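Local coordinates for TouB protein (Pseudomonas stutzeri, PDB 2INC) that is a small ubiquitin-like component of the toluene o-xylene monooxygenase complex and is thought to take part in its monooxygenase activity, at residues 26-29 and 30-34; 36-40 and 41-45; 63-66 and 67-70; 69-72 and 73-77. One frame throughout, in Å; residues are numbered along the deposited sequence.

Contact 1. Residues 26-29 and 30-34; sequences DQVA and EKCAY
K31 lies along the turn of helix that Q27 begins, and its chain can be followed from root to tip. CB sits 3.4 Å from V28 O and a little farther from Q27 O; CG and CD then run past Q27 O, CD at 3.8 Å, so the aliphatic part lies alongside that carbonyl. Beyond CG the chain is extended, and NZ leaves this turn for a salt bridge with D23, in the loop before the helix. The same carbonyl takes the backbone bond of the residue, K31 N to Q27 O at 3.1 Å, with the donor 36° above the carbonyl plane.

One residue on, C32 N donates to V28 O at 2.9 Å in a nearly straight bond. C32 SG lies beside its own backbone N (chi1 -65°), which turns the sulfur back toward V28, whose CG1 it approaches to 4.1 Å. The pair is buried: V28 packs on V19, C32 on I4, S6 and F8 of strand 2-8. A33 N closes on A29 O at 2.7 Å, and the two alanines lean on L49. D26 O takes the backbone N-H of E30, while the D26 carboxylate forms a salt bridge with R62. These successive i to i+4 bonds, with apolar residues on the sheet side and charged ones outside, are typical of the amphipathic helix that packs on the sheet of a ubiquitin-like fold.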
ATOM      1  N   ASP C  26     -35.539  56.728 -13.580  1.00 45.87           N
ATOM      2  CA  ASP C  26     -36.631  55.882 -13.145  1.00 46.50           C
ATOM      3  C   ASP C  26     -36.673  54.574 -13.941  1.00 45.24           C
ATOM      4  O   ASP C  26     -36.915  53.490 -13.367  1.00 45.27           O
ATOM      5  CB  ASP C  26     -37.990  56.622 -13.318  1.00 47.66           C
ATOM      6  CG  ASP C  26     -38.316  57.548 -12.151  1.00 50.88           C
ATOM      7  OD1 ASP C  26     -37.630  57.486 -11.117  1.00 55.82           O
ATOM      8  OD2 ASP C  26     -39.289  58.336 -12.244  1.00 56.81           O
ATOM      9  N   GLN C  27     -36.486  54.658 -15.257  1.00 43.51           N
ATOM     10  CA  GLN C  27     -36.579  53.444 -16.090  1.00 43.39           C
ATOM     11  C   GLN C  27     -35.304  52.575 -15.968  1.00 43.83           C
ATOM     12  O   GLN C  27     -35.353  51.359 -16.168  1.00 42.58           O
ATOM     13  CB  GLN C  27     -36.823  53.779 -17.553  1.00 42.58           C
ATOM     14  CG  GLN C  27     -38.190  54.425 -17.754  1.00 44.17           C
ATOM     15  CD  GLN C  27     -38.293  55.208 -19.042  1.00 49.67           C
ATOM     16  OE1 GLN C  27     -37.436  56.054 -19.354  1.00 50.28           O
ATOM     17  NE2 GLN C  27     -39.367  54.945 -19.801  1.00 52.46           N
ATOM     18  N   VAL C  28     -34.182  53.224 -15.653  1.00 43.82           N
ATOM     19  CA  VAL C  28     -32.952  52.483 -15.335  1.00 44.43           C
ATOM     20  C   VAL C  28     -33.154  51.673 -14.065  1.00 44.96           C
ATOM     21  O   VAL C  28     -32.855  50.480 -14.046  1.00 45.64           O
ATOM     22  CB  VAL C  28     -31.759  53.431 -15.185  1.00 44.05           C
ATOM     23  CG1 VAL C  28     -30.582  52.712 -14.567  1.00 46.45           C
ATOM     24  CG2 VAL C  28     -31.369  53.976 -16.549  1.00 44.56           C
ATOM     25  N   ALA C  29     -33.666  52.315 -13.008  1.00 45.11           N
ATOM     26  CA  ALA C  29     -33.890  51.641 -11.723  1.00 45.10           C
ATOM     27  C   ALA C  29     -34.828  50.450 -11.891  1.00 45.86           C
ATOM     28  O   ALA C  29     -34.623  49.370 -11.296  1.00 45.55           O
ATOM     29  CB  ALA C  29     -34.404  52.629 -10.680  1.00 44.26           C
ATOM     30  N   GLU C  30     -35.844  50.628 -12.730  1.00 46.84           N
ATOM     31  CA  GLU C  30     -36.752  49.533 -13.089  1.00 47.91           C
ATOM     32  C   GLU C  30     -35.998  48.334 -13.660  1.00 46.74           C
ATOM     33  O   GLU C  30     -36.174  47.198 -13.203  1.00 47.75           O
ATOM     34  CB  GLU C  30     -37.793  50.042 -14.107  1.00 49.03           C
ATOM     35  CG  GLU C  30     -38.621  48.976 -14.801  1.00 54.20           C
ATOM     36  CD  GLU C  30     -39.694  48.354 -13.884  1.00 64.60           C
ATOM     37  OE1 GLU C  30     -39.739  48.721 -12.669  1.00 67.90           O
ATOM     38  OE2 GLU C  30     -40.491  47.494 -14.384  1.00 66.10           O
ATOM     39  N   LYS C  31     -35.185  48.594 -14.673  1.00 45.73           N
ATOM     40  CA  LYS C  31     -34.384  47.588 -15.326  1.00 44.51           C
ATOM     41  C   LYS C  31     -33.450  46.888 -14.348  1.00 43.75           C
ATOM     42  O   LYS C  31     -33.351  45.679 -14.365  1.00 43.00           O
ATOM     43  CB  LYS C  31     -33.609  48.195 -16.494  1.00 44.69           C
ATOM     44  CG  LYS C  31     -34.434  48.204 -17.783  1.00 44.39           C
ATOM     45  CD  LYS C  31     -33.836  49.140 -18.793  1.00 46.20           C
ATOM     46  CE  LYS C  31     -34.505  49.019 -20.139  1.00 49.04           C
ATOM     47  NZ  LYS C  31     -33.979  50.100 -21.042  1.00 51.53           N
ATOM     48  N   CYS C  32     -32.801  47.649 -13.488  1.00 42.33           N
ATOM     49  CA  CYS C  32     -32.001  47.083 -12.399  1.00 42.78           C
ATOM     50  C   CYS C  32     -32.820  46.244 -11.414  1.00 43.38           C
ATOM     51  O   CYS C  32     -32.462  45.086 -11.118  1.00 42.83           O
ATOM     52  CB  CYS C  32     -31.286  48.211 -11.662  1.00 43.02           C
ATOM     53  SG  CYS C  32     -30.083  49.032 -12.752  1.00 43.82           S
ATOM     54  N   ALA C  33     -33.930  46.814 -10.916  1.00 42.12           N
ATOM     55  CA  ALA C  33     -34.787  46.163  -9.934  1.00 41.81           C
ATOM     56  C   ALA C  33     -35.130  44.759 -10.363  1.00 41.87           C
ATOM     57  O   ALA C  33     -35.205  43.866  -9.532  1.00 43.47           O
ATOM     58  CB  ALA C  33     -36.104  46.980  -9.731  1.00 42.25           C
ATOM     59  N   TYR C  34     -35.319  44.571 -11.663  1.00 41.82           N
ATOM     60  CA  TYR C  34     -35.686  43.294 -12.232  1.00 43.19           C
ATOM     61  C   TYR C  34     -34.711  42.153 -11.822  1.00 43.37           C
ATOM     62  O   TYR C  34     -35.089  40.978 -11.753  1.00 42.82           O
ATOM     63  CB  TYR C  34     -35.729  43.443 -13.755  1.00 43.44           C
ATOM     64  CG  TYR C  34     -36.056  42.170 -14.473  1.00 45.15           C
ATOM     65  CD1 TYR C  34     -37.377  41.810 -14.716  1.00 48.83           C
ATOM     66  CD2 TYR C  34     -35.058  41.302 -14.894  1.00 47.79           C
ATOM     67  CE1 TYR C  34     -37.692  40.621 -15.369  1.00 45.65           C
ATOM     68  CE2 TYR C  34     -35.371  40.095 -15.540  1.00 46.82           C
ATOM     69  CZ  TYR C  34     -36.686  39.778 -15.778  1.00 48.18           C
ATOM     70  OH  TYR C  34     -37.013  38.601 -16.419  1.00 48.70           O
TER

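Contact 2. Residues 36-40 and 41-45; sequences SINRR and VHPQP
S36 opens the turn by offering its carbonyl to V41: V41 N donates to S36 O at 2.9 Å, from 37° above the carbonyl plane. R39 N and R40 N donate to the same oxygen, so three backbone N-H groups grip S36 O and curl residues 36-41 around it. The S36 hydroxyl bonds to D11, while its CB lies 4.2 Å from V41 CG2.

I37 is bridged to V41 through the backbone. Its CA makes a CH...O contact with V41 O, and its two branches part: CD1 reaches V41 CG1 at 4.0 Å, whereas CG2, anti to the backbone N, comes to 3.8 Å from P43 CG. The isoleucine thus touches valine with one branch and proline with the other.

N38 N gives the second return bond, to V41 O at 2.6 Å, approached almost straight along the carbonyl. The left-handed backbone of N38 (phi 66°) lets the chain reverse here: I37 and N38 are the corners of a type II beta turn from S36 to R39. The N38 side chain crosses P43 at about a right angle, OD1 3.6 Å from P43 CD. The end of R39 leads away from 41-45, and its guanidinium makes a salt bridge with an acidic side chain of another protein chain. R40 pairs with D11 and also has a cation-pi contact with an aromatic side chain of that other protein.

The turn lies in the loop between helix 25-33 and strand 48-53. I37 rests on F8 of strand 2-8 and F81 of strand 76-82, and the two arginines face the partner protein.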
ATOM      1  N   SER C  36     -32.890  42.086  -8.983  1.00 43.82           N
ATOM      2  CA  SER C  36     -32.628  42.102  -7.535  1.00 43.36           C
ATOM      3  C   SER C  36     -33.883  41.991  -6.676  1.00 43.60           C
ATOM      4  O   SER C  36     -33.947  41.120  -5.801  1.00 43.54           O
ATOM      5  CB  SER C  36     -31.869  43.354  -7.146  1.00 42.50           C
ATOM      6  OG  SER C  36     -30.638  43.434  -7.879  1.00 45.32           O
ATOM      7  N   ILE C  37     -34.878  42.863  -6.926  1.00 44.05           N
ATOM      8  CA  ILE C  37     -36.131  42.854  -6.129  1.00 43.77           C
ATOM      9  C   ILE C  37     -36.853  41.527  -6.371  1.00 43.91           C
ATOM     10  O   ILE C  37     -36.977  41.083  -7.538  1.00 42.68           O
ATOM     11  CB  ILE C  37     -37.062  44.078  -6.443  1.00 44.82           C
ATOM     12  CG1 ILE C  37     -36.387  45.428  -6.126  1.00 45.59           C
ATOM     13  CG2 ILE C  37     -38.492  43.925  -5.751  1.00 44.39           C
ATOM     14  CD1 ILE C  37     -36.190  45.740  -4.641  1.00 50.67           C
ATOM     15  N   ASN C  38     -37.317  40.890  -5.288  1.00 43.75           N
ATOM     16  CA  ASN C  38     -37.956  39.579  -5.408  1.00 46.04           C
ATOM     17  C   ASN C  38     -37.011  38.455  -5.884  1.00 45.68           C
ATOM     18  O   ASN C  38     -37.469  37.355  -6.223  1.00 45.04           O
ATOM     19  CB  ASN C  38     -39.189  39.637  -6.329  1.00 46.37           C
ATOM     20  CG  ASN C  38     -40.354  40.338  -5.664  1.00 49.74           C
ATOM     21  OD1 ASN C  38     -40.650  40.088  -4.472  1.00 50.54           O
ATOM     22  ND2 ASN C  38     -40.993  41.253  -6.400  1.00 49.13           N
ATOM     23  N   ARG C  39     -35.710  38.750  -5.886  1.00 44.77           N
ATOM     24  CA  ARG C  39     -34.707  37.736  -6.161  1.00 45.13           C
ATOM     25  C   ARG C  39     -34.004  37.125  -4.931  1.00 46.06           C
ATOM     26  O   ARG C  39     -34.083  35.926  -4.814  1.00 47.06           O
ATOM     27  CB  ARG C  39     -33.823  38.089  -7.381  1.00 44.03           C
ATOM     28  CG  ARG C  39     -34.550  37.822  -8.740  1.00 43.62           C
ATOM     29  CD  ARG C  39     -33.649  38.126  -9.962  1.00 44.01           C
ATOM     30  NE  ARG C  39     -34.402  38.106 -11.213  1.00 45.06           N
ATOM     31  CZ  ARG C  39     -34.544  37.027 -11.982  1.00 45.84           C
ATOM     32  NH1 ARG C  39     -34.001  35.878 -11.630  1.00 40.69           N
ATOM     33  NH2 ARG C  39     -35.252  37.091 -13.103  1.00 46.55           N
ATOM     34  N   ARG C  40     -33.325  38.195  -4.535  1.00 20.00           N
ATOM     35  CA  ARG C  40     -32.727  38.611  -3.426  1.00 20.00           C
ATOM     36  C   ARG C  40     -32.974  39.873  -2.609  1.00 20.00           C
ATOM     37  O   ARG C  40     -32.333  39.967  -1.678  1.00 46.35           O
ATOM     38  CB  ARG C  40     -31.309  38.597  -3.716  1.00 20.00           C
ATOM     39  CG  ARG C  40     -30.848  37.453  -4.216  1.00 20.00           C
ATOM     40  CD  ARG C  40     -29.402  37.563  -4.751  1.00 20.00           C
ATOM     41  NE  ARG C  40     -29.457  37.202  -6.107  1.00 20.00           N
ATOM     42  CZ  ARG C  40     -29.261  37.927  -7.139  1.00 20.00           C
ATOM     43  NH1 ARG C  40     -28.796  39.128  -7.123  1.00 20.00           N
ATOM     44  NH2 ARG C  40     -29.386  37.302  -8.133  1.00 20.00           N
ATOM     45  N   VAL C  41     -33.834  40.822  -2.899  1.00 47.51           N
ATOM     46  CA  VAL C  41     -34.120  41.952  -2.034  1.00 47.51           C
ATOM     47  C   VAL C  41     -35.656  42.022  -1.982  1.00 48.17           C
ATOM     48  O   VAL C  41     -36.328  41.768  -3.008  1.00 47.17           O
ATOM     49  CB  VAL C  41     -33.536  43.250  -2.631  1.00 47.37           C
ATOM     50  CG1 VAL C  41     -33.775  44.408  -1.685  1.00 46.73           C
ATOM     51  CG2 VAL C  41     -32.037  43.091  -2.912  1.00 46.84           C
ATOM     52  N   HIS C  42     -36.208  42.302  -0.793  1.00 49.79           N
ATOM     53  CA  HIS C  42     -37.674  42.459  -0.637  1.00 50.66           C
ATOM     54  C   HIS C  42     -38.045  43.829  -1.169  1.00 51.79           C
ATOM     55  O   HIS C  42     -37.285  44.766  -0.979  1.00 49.80           O
ATOM     56  CB  HIS C  42     -38.112  42.424   0.827  1.00 51.42           C
ATOM     57  CG  HIS C  42     -37.786  41.155   1.557  1.00 54.07           C
ATOM     58  ND1 HIS C  42     -36.645  41.009   2.325  1.00 56.07           N
ATOM     59  CD2 HIS C  42     -38.461  39.981   1.654  1.00 55.74           C
ATOM     60  CE1 HIS C  42     -36.634  39.801   2.866  1.00 57.58           C
ATOM     61  NE2 HIS C  42     -37.721  39.154   2.469  1.00 56.94           N
ATOM     62  N   PRO C  43     -39.234  43.958  -1.803  1.00 53.99           N
ATOM     63  CA  PRO C  43     -39.792  45.272  -2.187  1.00 55.62           C
ATOM     64  C   PRO C  43     -39.877  46.258  -1.008  1.00 57.30           C
ATOM     65  O   PRO C  43     -39.951  45.843   0.172  1.00 57.09           O
ATOM     66  CB  PRO C  43     -41.211  44.937  -2.636  1.00 55.59           C
ATOM     67  CG  PRO C  43     -41.163  43.484  -3.059  1.00 56.78           C
ATOM     68  CD  PRO C  43     -40.123  42.834  -2.180  1.00 54.67           C
ATOM     69  N   GLN C  44     -39.852  47.551  -1.321  1.00 58.57           N
ATOM     70  CA  GLN C  44     -40.120  48.580  -0.331  1.00 60.52           C
ATOM     71  C   GLN C  44     -41.060  49.600  -0.978  1.00 62.35           C
ATOM     72  O   GLN C  44     -40.591  50.648  -1.448  1.00 62.37           O
ATOM     73  CB  GLN C  44     -38.839  49.270   0.114  1.00 60.05           C
ATOM     74  CG  GLN C  44     -37.903  48.406   0.915  1.00 60.88           C
ATOM     75  CD  GLN C  44     -36.791  49.209   1.575  1.00 63.64           C
ATOM     76  OE1 GLN C  44     -36.987  50.363   1.973  1.00 63.23           O
ATOM     77  NE2 GLN C  44     -35.605  48.598   1.692  1.00 63.96           N
ATOM     78  N   PRO C  45     -42.391  49.310  -0.993  1.00 63.95           N
ATOM     79  CA  PRO C  45     -43.315  50.161  -1.775  1.00 64.76           C
ATOM     80  C   PRO C  45     -43.663  51.497  -1.089  1.00 65.20           C
ATOM     81  O   PRO C  45     -44.332  52.339  -1.678  1.00 65.74           O
ATOM     82  CB  PRO C  45     -44.551  49.264  -1.996  1.00 64.97           C
ATOM     83  CG  PRO C  45     -44.263  47.941  -1.252  1.00 64.68           C
ATOM     84  CD  PRO C  45     -43.111  48.222  -0.302  1.00 64.06           C
TER

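Contact 3. Residues 63-66 and 67-70; sequences GMIV and SDAG
I65 and D68 meet across two overlapping beta turns, and the side chain of I65 lies over both S67 and D68. Its CG1 stands between backbone N and carbonyl carbon (chi1 82°), a rotation that swings CG1 to 3.2 Å from D68 OD2 and brings CD1 to S67 CB. The latter pair is only 3.3 Å apart, tighter than a usual carbon contact, a closeness that may reflect doubtful placement of this side chain. D68 holds CG beside its own backbone N (chi1 -59°), which sends the carboxylate back across the isoleucine obliquely; CB of D68 also rests near I65 O.

The backbone beneath is closed by two bonds. D68 N donates to I65 O at 2.9 Å and A69 N to V66 O at 2.8 Å, each from well above the carbonyl plane; both are i to i+3 bonds, one for each turn, and V66 and S67 have near-helical backbone angles. M64 reaches A69 with its sulfur: from an unstaggered first torsion (chi1 136°) its chain bends about the CB-CG and CG-SD bonds, which places SD 4.0 Å from A69 CA and 4.1 Å from A69 CB. V66 turns away from the following residues. G70, with positive phi, carries the chain out of the turns.

This segment lies in the loop between strands 59-60 and 76-82. M64 and A69 pack on M25 of helix 25-33; I65 and S67 touch E22 in the loop before it, where S67 also bonds by its backbone to T21.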
ATOM      1  N   GLY C  63     -35.877  62.053 -13.567  1.00 52.34           N
ATOM      2  CA  GLY C  63     -36.280  62.249 -14.972  1.00 53.37           C
ATOM      3  C   GLY C  63     -35.134  62.393 -15.962  1.00 54.70           C
ATOM      4  O   GLY C  63     -35.319  62.264 -17.186  1.00 54.89           O
ATOM      5  N   MET C  64     -33.948  62.636 -15.410  1.00 54.93           N
ATOM      6  CA  MET C  64     -32.700  62.733 -16.161  1.00 55.46           C
ATOM      7  C   MET C  64     -32.491  61.489 -17.017  1.00 54.57           C
ATOM      8  O   MET C  64     -32.750  60.357 -16.551  1.00 55.18           O
ATOM      9  CB  MET C  64     -31.582  62.942 -15.147  1.00 55.83           C
ATOM     10  CG  MET C  64     -30.367  62.117 -15.381  1.00 60.83           C
ATOM     11  SD  MET C  64     -28.899  63.096 -15.631  1.00 66.35           S
ATOM     12  CE  MET C  64     -28.541  63.850 -14.048  1.00 65.27           C
ATOM     13  N   ILE C  65     -32.078  61.667 -18.270  1.00 53.64           N
ATOM     14  CA  ILE C  65     -31.917  60.495 -19.148  1.00 53.17           C
ATOM     15  C   ILE C  65     -30.436  60.078 -19.280  1.00 53.19           C
ATOM     16  O   ILE C  65     -29.519  60.898 -19.079  1.00 52.15           O
ATOM     17  CB  ILE C  65     -32.634  60.617 -20.563  1.00 53.22           C
ATOM     18  CG1 ILE C  65     -31.812  61.412 -21.570  1.00 52.24           C
ATOM     19  CG2 ILE C  65     -34.055  61.211 -20.421  1.00 53.74           C
ATOM     20  CD1 ILE C  65     -32.013  60.975 -23.015  1.00 53.90           C
ATOM     21  N   VAL C  66     -30.231  58.797 -19.585  1.00 52.97           N
ATOM     22  CA  VAL C  66     -28.887  58.183 -19.560  1.00 53.78           C
ATOM     23  C   VAL C  66     -27.935  58.984 -20.445  1.00 54.39           C
ATOM     24  O   VAL C  66     -26.830  59.322 -20.013  1.00 54.22           O
ATOM     25  CB  VAL C  66     -28.914  56.707 -20.045  1.00 53.68           C
ATOM     26  CG1 VAL C  66     -27.495  56.231 -20.424  1.00 52.92           C
ATOM     27  CG2 VAL C  66     -29.519  55.813 -18.987  1.00 53.08           C
ATOM     28  N   SER C  67     -28.415  59.299 -21.662  1.00 55.26           N
ATOM     29  CA  SER C  67     -27.742  60.147 -22.670  1.00 55.84           C
ATOM     30  C   SER C  67     -27.110  61.417 -22.104  1.00 55.76           C
ATOM     31  O   SER C  67     -26.097  61.906 -22.635  1.00 55.68           O
ATOM     32  CB  SER C  67     -28.771  60.574 -23.714  1.00 56.65           C
ATOM     33  OG  SER C  67     -28.222  60.593 -25.012  1.00 59.18           O
ATOM     34  N   ASP C  68     -27.702  61.938 -21.031  1.00 55.44           N
ATOM     35  CA  ASP C  68     -27.291  63.204 -20.425  1.00 55.54           C
ATOM     36  C   ASP C  68     -26.512  63.018 -19.139  1.00 55.33           C
ATOM     37  O   ASP C  68     -26.139  63.998 -18.473  1.00 54.85           O
ATOM     38  CB  ASP C  68     -28.541  64.062 -20.132  1.00 56.74           C
ATOM     39  CG  ASP C  68     -29.362  64.359 -21.398  1.00 57.86           C
ATOM     40  OD1 ASP C  68     -28.745  64.591 -22.461  1.00 59.06           O
ATOM     41  OD2 ASP C  68     -30.620  64.362 -21.334  1.00 60.00           O
ATOM     42  N   ALA C  69     -26.293  61.759 -18.752  1.00 55.45           N
ATOM     43  CA  ALA C  69     -25.735  61.490 -17.414  1.00 54.73           C
ATOM     44  C   ALA C  69     -24.197  61.544 -17.374  1.00 54.17           C
ATOM     45  O   ALA C  69     -23.597  61.652 -16.277  1.00 54.85           O
ATOM     46  CB  ALA C  69     -26.297  60.151 -16.825  1.00 54.75           C
ATOM     47  N   GLY C  70     -23.559  61.472 -18.549  1.00 52.54           N
ATOM     48  CA  GLY C  70     -22.086  61.536 -18.609  1.00 52.16           C
ATOM     49  C   GLY C  70     -21.455  60.270 -18.025  1.00 51.12           C
ATOM     50  O   GLY C  70     -20.470  60.319 -17.295  1.00 50.85           O
TER

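Contact 4. Residues 69-72 and 73-77; sequences AGLR and PTETL
R72 and E75 hold each other through a two-pronged salt bridge. The guanidinium grips the carboxylate side-on: NE reaches E75 OE1 at 3.1 Å and NH2 reaches E75 OE2 at 3.0 Å. The two planes lie only 12° apart, yet each oxygen is met on its syn side from about 33° out of the carboxylate plane, so the groups are nearly parallel but offset. E75 OE1 takes a second bond, from R72 N at 2.9 Å, through its anti lone pair. With three N-H groups on two oxygens, the carboxylate is fixed in rotation.

E75 can fold back this way because CG is anti to its backbone N and the chain bends about its CB-CG bond (chi2 90°). Beneath it a type II turn runs from R72 to E75, closed by E75 N to R72 O at 2.8 Å, with P73 and T74 at its corners. NH2 of R72 has a further salt bridge with E55, and NH1 one with an acidic side chain of another protein chain.

L71 supplies the apolar flank: its CD2 lies 4.0 Å from L77 CD2, the two chains crossing at about a right angle. The turn leads into strand 76-82; E75 and L77 bond by their backbones to M5 of strand 2-8. L71 packs on F2 and I4 of that strand, and L77 on V51 of strand 48-53 and F60 of strand 59-60.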
ATOM      1  N   ALA C  69     -26.293  61.759 -18.752  1.00 55.45           N
ATOM      2  CA  ALA C  69     -25.735  61.490 -17.414  1.00 54.73           C
ATOM      3  C   ALA C  69     -24.197  61.544 -17.374  1.00 54.17           C
ATOM      4  O   ALA C  69     -23.597  61.652 -16.277  1.00 54.85           O
ATOM      5  CB  ALA C  69     -26.297  60.151 -16.825  1.00 54.75           C
ATOM      6  N   GLY C  70     -23.559  61.472 -18.549  1.00 52.54           N
ATOM      7  CA  GLY C  70     -22.086  61.536 -18.609  1.00 52.16           C
ATOM      8  C   GLY C  70     -21.455  60.270 -18.025  1.00 51.12           C
ATOM      9  O   GLY C  70     -20.470  60.319 -17.295  1.00 50.85           O
ATOM     10  N   LEU C  71     -22.044  59.129 -18.356  1.00 50.80           N
ATOM     11  CA  LEU C  71     -21.593  57.854 -17.832  1.00 50.26           C
ATOM     12  C   LEU C  71     -20.523  57.297 -18.754  1.00 49.36           C
ATOM     13  O   LEU C  71     -20.626  57.414 -19.994  1.00 49.35           O
ATOM     14  CB  LEU C  71     -22.768  56.877 -17.762  1.00 50.23           C
ATOM     15  CG  LEU C  71     -24.000  57.257 -16.921  1.00 50.56           C
ATOM     16  CD1 LEU C  71     -25.036  56.118 -17.026  1.00 51.57           C
ATOM     17  CD2 LEU C  71     -23.674  57.639 -15.462  1.00 44.46           C
ATOM     18  N   ARG C  72     -19.517  56.656 -18.161  1.00 48.30           N
ATOM     19  CA  ARG C  72     -18.613  55.788 -18.938  1.00 47.08           C
ATOM     20  C   ARG C  72     -19.285  54.449 -19.141  1.00 46.32           C
ATOM     21  O   ARG C  72     -19.942  53.949 -18.229  1.00 46.00           O
ATOM     22  CB  ARG C  72     -17.295  55.602 -18.194  1.00 46.50           C
ATOM     23  CG  ARG C  72     -16.559  56.925 -18.015  1.00 47.38           C
ATOM     24  CD  ARG C  72     -15.468  56.859 -16.969  1.00 46.07           C
ATOM     25  NE  ARG C  72     -15.977  56.488 -15.668  1.00 45.14           N
ATOM     26  CZ  ARG C  72     -15.283  56.616 -14.533  1.00 48.04           C
ATOM     27  NH1 ARG C  72     -14.047  57.123 -14.540  1.00 47.02           N
ATOM     28  NH2 ARG C  72     -15.828  56.227 -13.388  1.00 47.25           N
ATOM     29  N   PRO C  73     -19.108  53.838 -20.323  1.00 46.11           N
ATOM     30  CA  PRO C  73     -19.657  52.494 -20.495  1.00 45.83           C
ATOM     31  C   PRO C  73     -19.253  51.618 -19.302  1.00 46.39           C
ATOM     32  O   PRO C  73     -18.065  51.620 -18.864  1.00 45.70           O
ATOM     33  CB  PRO C  73     -19.002  52.006 -21.798  1.00 46.60           C
ATOM     34  CG  PRO C  73     -18.709  53.280 -22.564  1.00 46.86           C
ATOM     35  CD  PRO C  73     -18.390  54.320 -21.511  1.00 45.79           C
ATOM     36  N   THR C  74     -20.239  50.944 -18.725  1.00 45.94           N
ATOM     37  CA  THR C  74     -19.940  49.953 -17.735  1.00 45.63           C
ATOM     38  C   THR C  74     -19.779  50.643 -16.355  1.00 45.23           C
ATOM     39  O   THR C  74     -19.488  49.986 -15.363  1.00 46.04           O
ATOM     40  CB  THR C  74     -18.670  49.191 -18.304  1.00 46.70           C
ATOM     41  OG1 THR C  74     -19.057  47.924 -18.879  1.00 49.75           O
ATOM     42  CG2 THR C  74     -17.568  49.114 -17.382  1.00 40.78           C
ATOM     43  N   GLU C  75     -20.014  51.956 -16.299  1.00 44.65           N
ATOM     44  CA  GLU C  75     -20.059  52.721 -15.039  1.00 43.54           C
ATOM     45  C   GLU C  75     -20.898  51.993 -14.000  1.00 43.21           C
ATOM     46  O   GLU C  75     -21.963  51.405 -14.323  1.00 42.14           O
ATOM     47  CB  GLU C  75     -20.727  54.079 -15.310  1.00 44.64           C
ATOM     48  CG  GLU C  75     -20.658  55.028 -14.163  1.00 44.86           C
ATOM     49  CD  GLU C  75     -19.412  55.885 -14.230  1.00 47.13           C
ATOM     50  OE1 GLU C  75     -19.063  56.361 -15.351  1.00 47.54           O
ATOM     51  OE2 GLU C  75     -18.801  56.091 -13.160  1.00 50.02           O
ATOM     52  N   THR C  76     -20.437  52.013 -12.742  1.00 42.00           N
ATOM     53  CA  THR C  76     -21.233  51.430 -11.669  1.00 40.95           C
ATOM     54  C   THR C  76     -22.155  52.481 -11.070  1.00 41.12           C
ATOM     55  O   THR C  76     -21.719  53.581 -10.686  1.00 40.07           O
ATOM     56  CB  THR C  76     -20.330  50.769 -10.568  1.00 41.44           C
ATOM     57  OG1 THR C  76     -19.536  49.753 -11.218  1.00 38.97           O
ATOM     58  CG2 THR C  76     -21.146  50.116  -9.451  1.00 39.81           C
ATOM     59  N   LEU C  77     -23.400  52.064 -10.908  1.00 41.73           N
ATOM     60  CA  LEU C  77     -24.473  52.906 -10.351  1.00 41.42           C
ATOM     61  C   LEU C  77     -25.106  52.239  -9.143  1.00 41.83           C
ATOM     62  O   LEU C  77     -25.514  51.068  -9.219  1.00 42.54           O
ATOM     63  CB  LEU C  77     -25.548  53.114 -11.429  1.00 41.30           C
ATOM     64  CG  LEU C  77     -25.117  53.769 -12.727  1.00 41.36           C
ATOM     65  CD1 LEU C  77     -26.285  53.793 -13.721  1.00 46.48           C
ATOM     66  CD2 LEU C  77     -24.520  55.155 -12.489  1.00 37.65           C
TER

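Contact 1, on helix 25-33, touches two of the others. Y34 O probably accepts a hydrogen bond from R39 NE, 3.0 Å away, tying its end to contact 2, and V28 CG2 packs on V66 CG2 of contact 3 at 3.6 Å. Contacts 3 and 4 share A69 and G70, and V66 CG1 lies 4.2 Å from L71 CD1. Contact 2 is remote from contact 3, about 25 Å between centres, and from contact 4, about 24 Å, on opposite sides of the chain's centre. Contacts 1, 2 and 4 all reach another protein chain, through the hydroxyl of Y34, through R39 and R40, and through R72 respectively; contact 3 touches none.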